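Local coordinates for uncharacterized protein (PDB 5K04), which serves as the non-catalytic subunit of the N-terminal acetyltransferase B complex and probably acts as a helical scaffold for its catalytic partner NAT3, at residues K198-V203 with M220-E225; L375-I380 with Y409-W414; V396-L401 with M416-Q421. All coordinates share one frame; numbering follows the deposited sequence.

In the fold
All three contacts join helices of an all-helical chain, and none has a hydrogen bond across its two segments. Contact 1 stands apart, its centre about 46 Å from that of contact 2 and about 52 Å from that of contact 3. Those two have centres about 9 Å apart, share helix 409-419 and touch through Ile380 and Leu398. Contact 2 is core throughout, four buried residues round one leucine, and the neighbouring NAT3 chain packs on part of its second helix. Contacts 1 and 3 each combine an apolar pair with a partly exposed charged residue, Glu201 or Lys399, whose polar end bonds beyond the contact while its carbons or carboxylate lie against the opposite helix.

Contact 1 of 3, residues K198-V203 with M220-E225; sequences KEIEQV and MKAMKE
The carboxylate of Glu201, laid against Met223, has its OE1 gripped twice, by the hydroxyl of Ser228 and by ND2 of Asn226, both just past the end of helix 213-225. Two donors on one oxygen help to hold the rotation of the group, and they probably offset the poor electrostatics of a carboxylate near a helix C-terminus. The other oxygen takes a different role: Glu201 OE2 lies 3.7 Å from Met223 CG, a van der Waals approach with no hydrogen bond. Glu201 gets there by running out fully extended, CG anti to the backbone N (chi1 -180°), and its chain crosses that of Met223 at about a right angle. Beyond CG the methionine turns toward helix 229-242, where it meets Ala231; its flexible thioether chain suits a place shared between two neighbours.

Segments 198-203 and 220-225, on the successive helices 197-204 and 213-225, run with their N-to-C directions 126° apart, a helix-turn-helix pairing of the general kind from which TPR-like helical arrays are built. The axes of the two segments come as close as 8.5 Å, and Ala222 explains why. Only a methyl stands between the backbones here, so the CA atoms of Glu201 and Ala222 approach to 5.8 Å. The methyl faces the first helix, with Ala222 CB 3.7 Å from Ile200 CG2 and 4.2 Å from the backbone atom Glu201 N. Ile200 answers with its branch point as well, since its CB is 4.1 Å from Ala222 CB. A beta-branched residue fits this seat because CG2 can rest on the alanine while the isoleucine also packs on Leu195 and Leu218.

Contact 2 of 3, residues L375-I380 with Y409-W414; sequences LTLRTI and YKLKLW
Leu377 points toward segment 409-414 and lays one of its methyls over the face of the Trp414 indole. Its CD1 stands 3.9 Å from the centroid of the five-membered ring, 28° off the ring normal, a CH-pi contact made above the pyrrole part. The closest pair of atoms is Leu377 CD1 and Trp414 CD1, 3.5 Å apart. The leucine reaches this far because its CG lies anti to the backbone N (chi1 -179°), and its side chain meets the tryptophan at about a right angle, methyl onto face. The orientation of the indole is probably held by NE1 donating to Glu555 O and by the edge-to-face packing with Trp556.

The helices 372-383 and 409-419 are separated in sequence by helix 388-404, yet these segments run nearly parallel, 21° apart. Such a return to the same direction after one intervening helix is what a TPR-like alpha-solenoid gives, in keeping with the family of this subunit. With the segment axes 11.0 Å apart, a branched side chain of leucine's reach bridges the gap, using both methyls.

The second methyl turns to Lys410: Leu377 CD2 is 3.9 Å from Lys410 CB and 4.0 Å from Lys410 CE. The lysine chain, crossing the leucine at roughly a right angle, bends at chi3, which brings CE back beside the same methyl that CB touches; the further bend at chi4 turns the ammonium. That ammonium is paired with Glu374, a partner that suits a buried charge, and Gln83 of the NAT3 chain also packs on this side chain. Leu411 CD2 completes the seat, 4.1 Å from Leu377 CD1.

Contact 3 of 3, residues V396-L401 with M416-Q421; sequences VLLKHL and MKLYSQ
Leu418 points at helix 396-401 and meets Leu398 tip to tip, CD1 of each 3.9 Å from CD1 of the other. The two chains cross obliquely and both reach across, the CA atoms of Leu398 and Leu418 being 9.7 Å apart, the nearest pair between the segments. Leucine suits both positions: Leu398 also packs on Ile380 of helix 372-383, and Leu418 on Thr391 and Ile395.

Tyr419 comes next and spans the gap with a ring. Its CG is anti to the carbonyl carbon (chi1 -81°), which carries the phenol toward Lys399, and its OH ends 3.6 Å from Lys399 CD and 4.1 Å from Lys399 CE. The side chains meet at about a right angle, the hydroxyl end against the lysine methylenes. The ammonium goes past the phenol: the lysine chain bends at chi3 and its NZ is hydrogen-bonded to Thr731. A lysine thus fits a partly exposed place, giving its methylenes to the tyrosine while NZ reaches Thr731 and, weakly, Glu734.

Near the end of the segment, polar residues bond back onto the chain. Ser420 N is bonded to Met416 O at 2.9 Å, and Gln421 N to Leu418 O, also at 2.9 Å. The amide of Gln421 folds back so that NE2 donates to Lys417 O over 3.2 Å, nearly straight at 163°. The acceptor lies in the plane of that amide, and NE2 has a second partner in Asp566 O.

Leu401 packs on Leu411 while Leu398 reaches Leu418, so the order is reversed along the two helices, which a short link joins: an antiparallel helical hairpin, as found in TPR-like superhelices and consistent with the family of this subunit.

Contact 1 of 3, residues K198-V203 with M220-E225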
loop_
_atom_site.group_PDB
_atom_site.type_symbol
_atom_site.label_atom_id
_atom_site.label_comp_id
_atom_site.label_asym_id
_atom_site.label_seq_id
_atom_site.Cartn_x
_atom_site.Cartn_y
_atom_site.Cartn_z
ATOM N N LYS A 198 -2.778 -4.425 34.500
ATOM C CA LYS A 198 -3.359 -5.056 35.685
ATOM C C LYS A 198 -4.873 -5.125 35.577
ATOM O O LYS A 198 -5.484 -6.153 35.901
ATOM C CB LYS A 198 -2.968 -4.291 36.952
ATOM C CG LYS A 198 -1.508 -4.377 37.323
ATOM C CD LYS A 198 -1.114 -5.795 37.718
ATOM C CE LYS A 198 -1.367 -6.067 39.195
ATOM N NZ LYS A 198 -0.702 -7.338 39.649
ATOM N N GLU A 199 -5.496 -4.032 35.132
ATOM C CA GLU A 199 -6.947 -4.003 35.021
ATOM C C GLU A 199 -7.429 -4.926 33.907
ATOM O O GLU A 199 -8.440 -5.618 34.062
ATOM C CB GLU A 199 -7.414 -2.563 34.791
ATOM C CG GLU A 199 -7.171 -1.617 35.960
ATOM C CD GLU A 199 -7.378 -0.147 35.577
ATOM O OE1 GLU A 199 -6.908 0.265 34.493
ATOM O OE2 GLU A 199 -8.018 0.587 36.363
ATOM N N ILE A 200 -6.699 -4.963 32.788
ATOM C CA ILE A 200 -7.056 -5.836 31.669
ATOM C C ILE A 200 -7.154 -7.294 32.129
ATOM O O ILE A 200 -8.123 -7.997 31.817
ATOM C CB ILE A 200 -6.042 -5.668 30.521
ATOM C CG1 ILE A 200 -6.218 -4.308 29.828
ATOM C CG2 ILE A 200 -6.160 -6.803 29.523
ATOM C CD1 ILE A 200 -5.220 -4.059 28.710
ATOM N N GLU A 201 -6.145 -7.778 32.862
ATOM C CA GLU A 201 -6.189 -9.162 33.341
ATOM C C GLU A 201 -7.392 -9.389 34.242
ATOM O O GLU A 201 -8.108 -10.390 34.111
ATOM C CB GLU A 201 -4.912 -9.534 34.102
ATOM C CG GLU A 201 -4.972 -10.987 34.596
ATOM C CD GLU A 201 -3.723 -11.453 35.347
ATOM O OE1 GLU A 201 -2.810 -10.623 35.589
ATOM O OE2 GLU A 201 -3.672 -12.658 35.705
ATOM N N GLN A 202 -7.606 -8.468 35.186
ATOM C CA GLN A 202 -8.732 -8.568 36.103
ATOM C C GLN A 202 -10.059 -8.568 35.343
ATOM O O GLN A 202 -10.950 -9.367 35.641
ATOM C CB GLN A 202 -8.650 -7.417 37.117
ATOM C CG GLN A 202 -9.712 -7.425 38.172
ATOM C CD GLN A 202 -9.774 -8.753 38.917
ATOM O OE1 GLN A 202 -8.746 -9.335 39.264
ATOM N NE2 GLN A 202 -10.988 -9.234 39.159
ATOM N N VAL A 203 -10.192 -7.707 34.333
ATOM C CA VAL A 203 -11.433 -7.640 33.562
ATOM C C VAL A 203 -11.619 -8.901 32.726
ATOM O O VAL A 203 -12.649 -9.578 32.816
ATOM C CB VAL A 203 -11.446 -6.382 32.678
ATOM C CG1 VAL A 203 -12.665 -6.395 31.740
ATOM C CG2 VAL A 203 -11.456 -5.150 33.548
ATOM N N MET A 220 -3.226 -12.652 27.223
ATOM C CA MET A 220 -1.941 -13.300 27.468
ATOM C C MET A 220 -0.832 -12.265 27.619
ATOM O O MET A 220 0.048 -12.409 28.473
ATOM C CB MET A 220 -1.623 -14.296 26.340
ATOM C CG MET A 220 -2.309 -15.666 26.498
ATOM S SD MET A 220 -1.701 -16.939 25.434
ATOM C CE MET A 220 -2.534 -16.451 23.998
ATOM N N LYS A 221 -0.875 -11.202 26.807
ATOM C CA LYS A 221 0.110 -10.132 26.911
ATOM C C LYS A 221 0.023 -9.431 28.262
ATOM O O LYS A 221 1.049 -9.085 28.860
ATOM C CB LYS A 221 -0.110 -9.136 25.775
ATOM C CG LYS A 221 0.763 -7.921 25.845
ATOM C CD LYS A 221 0.431 -6.938 24.731
ATOM C CE LYS A 221 1.368 -5.742 24.825
ATOM N NZ LYS A 221 1.042 -4.697 23.840
ATOM N N ALA A 222 -1.199 -9.226 28.751
ATOM C CA ALA A 222 -1.393 -8.590 30.047
ATOM C C ALA A 222 -0.804 -9.439 31.168
ATOM O O ALA A 222 -0.002 -8.944 31.975
ATOM C CB ALA A 222 -2.882 -8.328 30.269
ATOM N N MET A 223 -1.169 -10.731 31.216
ATOM C CA MET A 223 -0.628 -11.633 32.235
ATOM C C MET A 223 0.889 -11.637 32.231
ATOM O O MET A 223 1.528 -11.638 33.291
ATOM C CB MET A 223 -1.121 -13.051 32.001
ATOM C CG MET A 223 -2.589 -13.260 32.258
ATOM S SD MET A 223 -3.098 -14.576 31.196
ATOM C CE MET A 223 -3.810 -15.402 32.494
ATOM N N LYS A 224 1.486 -11.658 31.043
ATOM C CA LYS A 224 2.937 -11.634 30.967
ATOM C C LYS A 224 3.484 -10.349 31.569
ATOM O O LYS A 224 4.416 -10.382 32.379
ATOM C CB LYS A 224 3.380 -11.794 29.513
ATOM C CG LYS A 224 4.876 -11.953 29.323
ATOM C CD LYS A 224 5.225 -11.678 27.873
ATOM C CE LYS A 224 6.714 -11.797 27.608
ATOM N NZ LYS A 224 6.967 -11.430 26.183
ATOM N N GLU A 225 2.892 -9.206 31.201
ATOM C CA GLU A 225 3.335 -7.918 31.729
ATOM C C GLU A 225 3.119 -7.818 33.238
ATOM O O GLU A 225 3.917 -7.192 33.941
ATOM C CB GLU A 225 2.610 -6.775 31.007
ATOM C CG GLU A 225 3.437 -6.146 29.875
ATOM C CD GLU A 225 2.586 -5.424 28.830
ATOM O OE1 GLU A 225 1.677 -4.658 29.222
ATOM O OE2 GLU A 225 2.828 -5.637 27.619
#

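Contact 2 of 3, residues L375-I380 with Y409-W414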
loop_
_atom_site.group_PDB
_atom_site.type_symbol
_atom_site.label_atom_id
_atom_site.label_comp_id
_atom_site.label_asym_id
_atom_site.label_seq_id
_atom_site.Cartn_x
_atom_site.Cartn_y
_atom_site.Cartn_z
ATOM N N LEU A 375 18.325 -19.943 -5.418
ATOM C CA LEU A 375 19.780 -19.923 -5.521
ATOM C C LEU A 375 20.249 -19.057 -6.687
ATOM O O LEU A 375 21.176 -18.249 -6.532
ATOM C CB LEU A 375 20.307 -21.354 -5.667
ATOM C CG LEU A 375 20.003 -22.190 -4.425
ATOM C CD1 LEU A 375 20.846 -23.469 -4.344
ATOM C CD2 LEU A 375 20.232 -21.330 -3.192
ATOM N N THR A 376 19.605 -19.199 -7.853
ATOM C CA THR A 376 20.039 -18.454 -9.032
ATOM C C THR A 376 19.841 -16.951 -8.844
ATOM O O THR A 376 20.696 -16.151 -9.257
ATOM C CB THR A 376 19.309 -18.959 -10.286
ATOM O OG1 THR A 376 17.894 -18.740 -10.186
ATOM C CG2 THR A 376 19.560 -20.432 -10.467
ATOM N N LEU A 377 18.734 -16.545 -8.205
ATOM C CA LEU A 377 18.520 -15.119 -7.961
ATOM C C LEU A 377 19.607 -14.554 -7.048
ATOM O O LEU A 377 20.190 -13.502 -7.335
ATOM C CB LEU A 377 17.127 -14.885 -7.375
ATOM C CG LEU A 377 16.747 -13.424 -7.084
ATOM C CD1 LEU A 377 16.752 -12.579 -8.356
ATOM C CD2 LEU A 377 15.403 -13.351 -6.402
ATOM N N ARG A 378 19.932 -15.272 -5.971
ATOM C CA ARG A 378 21.059 -14.886 -5.129
ATOM C C ARG A 378 22.349 -14.768 -5.942
ATOM O O ARG A 378 23.118 -13.816 -5.779
ATOM C CB ARG A 378 21.228 -15.903 -3.990
ATOM C CG ARG A 378 20.267 -15.716 -2.813
ATOM C CD ARG A 378 20.318 -16.896 -1.854
ATOM N NE ARG A 378 19.502 -16.693 -0.651
ATOM C CZ ARG A 378 19.988 -16.514 0.582
ATOM N NH1 ARG A 378 21.299 -16.507 0.799
ATOM N NH2 ARG A 378 19.158 -16.341 1.607
ATOM N N THR A 379 22.608 -15.735 -6.823
ATOM C CA THR A 379 23.783 -15.619 -7.675
ATOM C C THR A 379 23.682 -14.389 -8.566
ATOM O O THR A 379 24.647 -13.634 -8.707
ATOM C CB THR A 379 23.965 -16.890 -8.512
ATOM O OG1 THR A 379 24.137 -18.012 -7.642
ATOM C CG2 THR A 379 25.207 -16.770 -9.390
ATOM N N ILE A 380 22.504 -14.145 -9.144
ATOM C CA ILE A 380 22.371 -13.008 -10.045
ATOM C C ILE A 380 22.528 -11.704 -9.276
ATOM O O ILE A 380 23.254 -10.798 -9.704
ATOM C CB ILE A 380 21.035 -13.082 -10.805
ATOM C CG1 ILE A 380 21.121 -14.150 -11.897
ATOM C CG2 ILE A 380 20.691 -11.749 -11.418
ATOM C CD1 ILE A 380 19.789 -14.451 -12.588
ATOM N N TYR A 409 7.566 -14.420 -9.367
ATOM C CA TYR A 409 7.398 -12.977 -9.315
ATOM C C TYR A 409 8.697 -12.273 -8.939
ATOM O O TYR A 409 8.961 -11.168 -9.429
ATOM C CB TYR A 409 6.259 -12.617 -8.353
ATOM C CG TYR A 409 6.551 -12.806 -6.880
ATOM C CD1 TYR A 409 7.302 -11.876 -6.170
ATOM C CD2 TYR A 409 6.052 -13.896 -6.182
ATOM C CE1 TYR A 409 7.566 -12.036 -4.812
ATOM C CE2 TYR A 409 6.327 -14.071 -4.809
ATOM C CZ TYR A 409 7.082 -13.144 -4.136
ATOM O OH TYR A 409 7.336 -13.291 -2.783
ATOM N N LYS A 410 9.524 -12.883 -8.083
ATOM C CA LYS A 410 10.764 -12.215 -7.703
ATOM C C LYS A 410 11.651 -11.999 -8.919
ATOM O O LYS A 410 12.244 -10.928 -9.080
ATOM C CB LYS A 410 11.505 -13.004 -6.619
ATOM C CG LYS A 410 10.814 -12.944 -5.257
ATOM C CD LYS A 410 11.773 -13.222 -4.114
ATOM C CE LYS A 410 12.309 -14.622 -4.130
ATOM N NZ LYS A 410 11.254 -15.623 -3.935
ATOM N N LEU A 411 11.736 -12.998 -9.795
ATOM C CA LEU A 411 12.518 -12.831 -11.015
ATOM C C LEU A 411 11.924 -11.734 -11.880
ATOM O O LEU A 411 12.663 -10.967 -12.512
ATOM C CB LEU A 411 12.596 -14.147 -11.802
ATOM C CG LEU A 411 13.172 -15.410 -11.145
ATOM C CD1 LEU A 411 13.086 -16.633 -12.103
ATOM C CD2 LEU A 411 14.605 -15.198 -10.681
ATOM N N LYS A 412 10.586 -11.658 -11.931
ATOM C CA LYS A 412 9.910 -10.626 -12.715
ATOM C C LYS A 412 10.197 -9.233 -12.168
ATOM O O LYS A 412 10.497 -8.304 -12.932
ATOM C CB LYS A 412 8.410 -10.891 -12.733
ATOM C CG LYS A 412 8.009 -12.044 -13.636
ATOM C CD LYS A 412 6.516 -12.188 -13.713
ATOM C CE LYS A 412 6.107 -13.296 -14.689
ATOM N NZ LYS A 412 4.612 -13.247 -14.846
ATOM N N LEU A 413 10.125 -9.072 -10.844
ATOM C CA LEU A 413 10.382 -7.756 -10.261
ATOM C C LEU A 413 11.800 -7.311 -10.567
ATOM O O LEU A 413 12.032 -6.151 -10.925
ATOM C CB LEU A 413 10.149 -7.784 -8.750
ATOM C CG LEU A 413 8.721 -8.083 -8.291
ATOM C CD1 LEU A 413 8.653 -8.142 -6.783
ATOM C CD2 LEU A 413 7.789 -7.052 -8.814
ATOM N N TRP A 414 12.762 -8.231 -10.449
ATOM C CA TRP A 414 14.154 -7.887 -10.706
ATOM C C TRP A 414 14.363 -7.534 -12.174
ATOM O O TRP A 414 15.078 -6.576 -12.492
ATOM C CB TRP A 414 15.061 -9.046 -10.277
ATOM C CG TRP A 414 15.434 -8.965 -8.842
ATOM C CD1 TRP A 414 14.862 -9.653 -7.802
ATOM C CD2 TRP A 414 16.429 -8.110 -8.260
ATOM N NE1 TRP A 414 15.452 -9.295 -6.617
ATOM C CE2 TRP A 414 16.412 -8.344 -6.867
ATOM C CE3 TRP A 414 17.323 -7.166 -8.779
ATOM C CZ2 TRP A 414 17.268 -7.668 -5.976
ATOM C CZ3 TRP A 414 18.190 -6.502 -7.898
ATOM C CH2 TRP A 414 18.149 -6.758 -6.507
#

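Contact 3 of 3, residues V396-L401 with M416-Q421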
loop_
_atom_site.group_PDB
_atom_site.type_symbol
_atom_site.label_atom_id
_atom_site.label_comp_id
_atom_site.label_asym_id
_atom_site.label_seq_id
_atom_site.Cartn_x
_atom_site.Cartn_y
_atom_site.Cartn_z
ATOM N N VAL A 396 19.324 -11.210 -19.717
ATOM C CA VAL A 396 19.247 -12.440 -20.504
ATOM C C VAL A 396 19.047 -13.652 -19.599
ATOM O O VAL A 396 18.299 -14.580 -19.928
ATOM C CB VAL A 396 20.512 -12.581 -21.366
ATOM C CG1 VAL A 396 20.504 -13.881 -22.121
ATOM C CG2 VAL A 396 20.615 -11.403 -22.315
ATOM N N LEU A 397 19.704 -13.657 -18.438
ATOM C CA LEU A 397 19.587 -14.802 -17.542
ATOM C C LEU A 397 18.210 -14.846 -16.880
ATOM O O LEU A 397 17.590 -15.913 -16.803
ATOM C CB LEU A 397 20.709 -14.771 -16.500
ATOM C CG LEU A 397 22.146 -14.897 -17.039
ATOM C CD1 LEU A 397 23.223 -14.586 -15.980
ATOM C CD2 LEU A 397 22.384 -16.285 -17.622
ATOM N N LEU A 398 17.705 -13.694 -16.428
ATOM C CA LEU A 398 16.373 -13.643 -15.818
ATOM C C LEU A 398 15.302 -14.124 -16.792
ATOM O O LEU A 398 14.505 -15.007 -16.463
ATOM C CB LEU A 398 16.071 -12.221 -15.332
ATOM C CG LEU A 398 16.878 -11.774 -14.106
ATOM C CD1 LEU A 398 16.529 -10.355 -13.713
ATOM C CD2 LEU A 398 16.678 -12.717 -12.894
ATOM N N LYS A 399 15.298 -13.572 -18.017
ATOM C CA LYS A 399 14.361 -14.016 -19.050
ATOM C C LYS A 399 14.482 -15.514 -19.305
ATOM O O LYS A 399 13.474 -16.198 -19.515
ATOM C CB LYS A 399 14.586 -13.244 -20.357
ATOM C CG LYS A 399 14.332 -11.754 -20.249
ATOM C CD LYS A 399 14.767 -11.026 -21.502
ATOM C CE LYS A 399 13.972 -11.497 -22.713
ATOM N NZ LYS A 399 14.595 -10.996 -23.966
ATOM N N HIS A 400 15.707 -16.040 -19.303
ATOM C CA HIS A 400 15.877 -17.463 -19.576
ATOM C C HIS A 400 15.258 -18.309 -18.477
ATOM O O HIS A 400 14.540 -19.273 -18.758
ATOM C CB HIS A 400 17.356 -17.814 -19.738
ATOM C CG HIS A 400 17.580 -19.259 -20.034
ATOM N ND1 HIS A 400 17.896 -20.180 -19.057
ATOM C CD2 HIS A 400 17.480 -19.956 -21.187
ATOM C CE1 HIS A 400 18.001 -21.379 -19.601
ATOM N NE2 HIS A 400 17.754 -21.269 -20.891
ATOM N N LEU A 401 15.521 -17.949 -17.220
ATOM C CA LEU A 401 14.890 -18.613 -16.084
ATOM C C LEU A 401 13.365 -18.519 -16.143
ATOM O O LEU A 401 12.663 -19.483 -15.808
ATOM C CB LEU A 401 15.420 -18.003 -14.784
ATOM C CG LEU A 401 16.944 -18.029 -14.633
ATOM C CD1 LEU A 401 17.388 -17.340 -13.360
ATOM C CD2 LEU A 401 17.488 -19.453 -14.703
ATOM N N MET A 416 12.280 -6.095 -14.105
ATOM C CA MET A 416 11.848 -4.705 -14.249
ATOM C C MET A 416 12.888 -3.739 -13.684
ATOM O O MET A 416 13.169 -2.700 -14.297
ATOM C CB MET A 416 10.479 -4.506 -13.594
ATOM C CG MET A 416 9.323 -4.984 -14.471
ATOM S SD MET A 416 7.683 -4.477 -14.012
ATOM C CE MET A 416 7.602 -5.335 -12.508
ATOM N N LYS A 417 13.503 -4.084 -12.543
ATOM C CA LYS A 417 14.541 -3.221 -11.966
ATOM C C LYS A 417 15.714 -3.053 -12.925
ATOM O O LYS A 417 16.218 -1.941 -13.108
ATOM C CB LYS A 417 15.026 -3.784 -10.622
ATOM C CG LYS A 417 13.944 -3.823 -9.559
ATOM C CD LYS A 417 14.426 -4.376 -8.206
ATOM C CE LYS A 417 15.631 -3.628 -7.659
ATOM N NZ LYS A 417 15.948 -4.071 -6.261
ATOM N N LEU A 418 16.169 -4.156 -13.540
ATOM C CA LEU A 418 17.276 -4.078 -14.496
ATOM C C LEU A 418 16.904 -3.208 -15.693
ATOM O O LEU A 418 17.664 -2.312 -16.074
ATOM C CB LEU A 418 17.686 -5.474 -14.975
ATOM C CG LEU A 418 18.251 -6.522 -13.998
ATOM C CD1 LEU A 418 19.060 -7.599 -14.734
ATOM C CD2 LEU A 418 19.082 -5.911 -12.940
ATOM N N TYR A 419 15.725 -3.460 -16.292
ATOM C CA TYR A 419 15.248 -2.636 -17.399
ATOM C C TYR A 419 15.157 -1.176 -17.004
ATOM O O TYR A 419 15.294 -0.289 -17.862
ATOM C CB TYR A 419 13.873 -3.097 -17.873
ATOM C CG TYR A 419 13.844 -4.291 -18.815
ATOM C CD1 TYR A 419 14.787 -4.447 -19.828
ATOM C CD2 TYR A 419 12.842 -5.242 -18.710
ATOM C CE1 TYR A 419 14.736 -5.546 -20.700
ATOM C CE2 TYR A 419 12.793 -6.332 -19.544
ATOM C CZ TYR A 419 13.737 -6.490 -20.541
ATOM O OH TYR A 419 13.650 -7.585 -21.366
ATOM N N SER A 420 14.900 -0.908 -15.718
ATOM C CA SER A 420 14.781 0.463 -15.238
ATOM C C SER A 420 16.120 1.179 -15.229
ATOM O O SER A 420 16.140 2.396 -15.026
ATOM C CB SER A 420 14.182 0.486 -13.831
ATOM O OG SER A 420 15.191 0.316 -12.842
ATOM N N GLN A 421 17.223 0.444 -15.415
ATOM C CA GLN A 421 18.573 0.996 -15.507
ATOM C C GLN A 421 18.923 1.472 -16.913
ATOM O O GLN A 421 19.949 2.137 -17.095
ATOM C CB GLN A 421 19.615 -0.050 -15.092
ATOM C CG GLN A 421 19.386 -0.676 -13.736
ATOM C CD GLN A 421 19.277 0.375 -12.646
ATOM O OE1 GLN A 421 20.196 1.156 -12.427
ATOM N NE2 GLN A 421 18.128 0.416 -11.979
#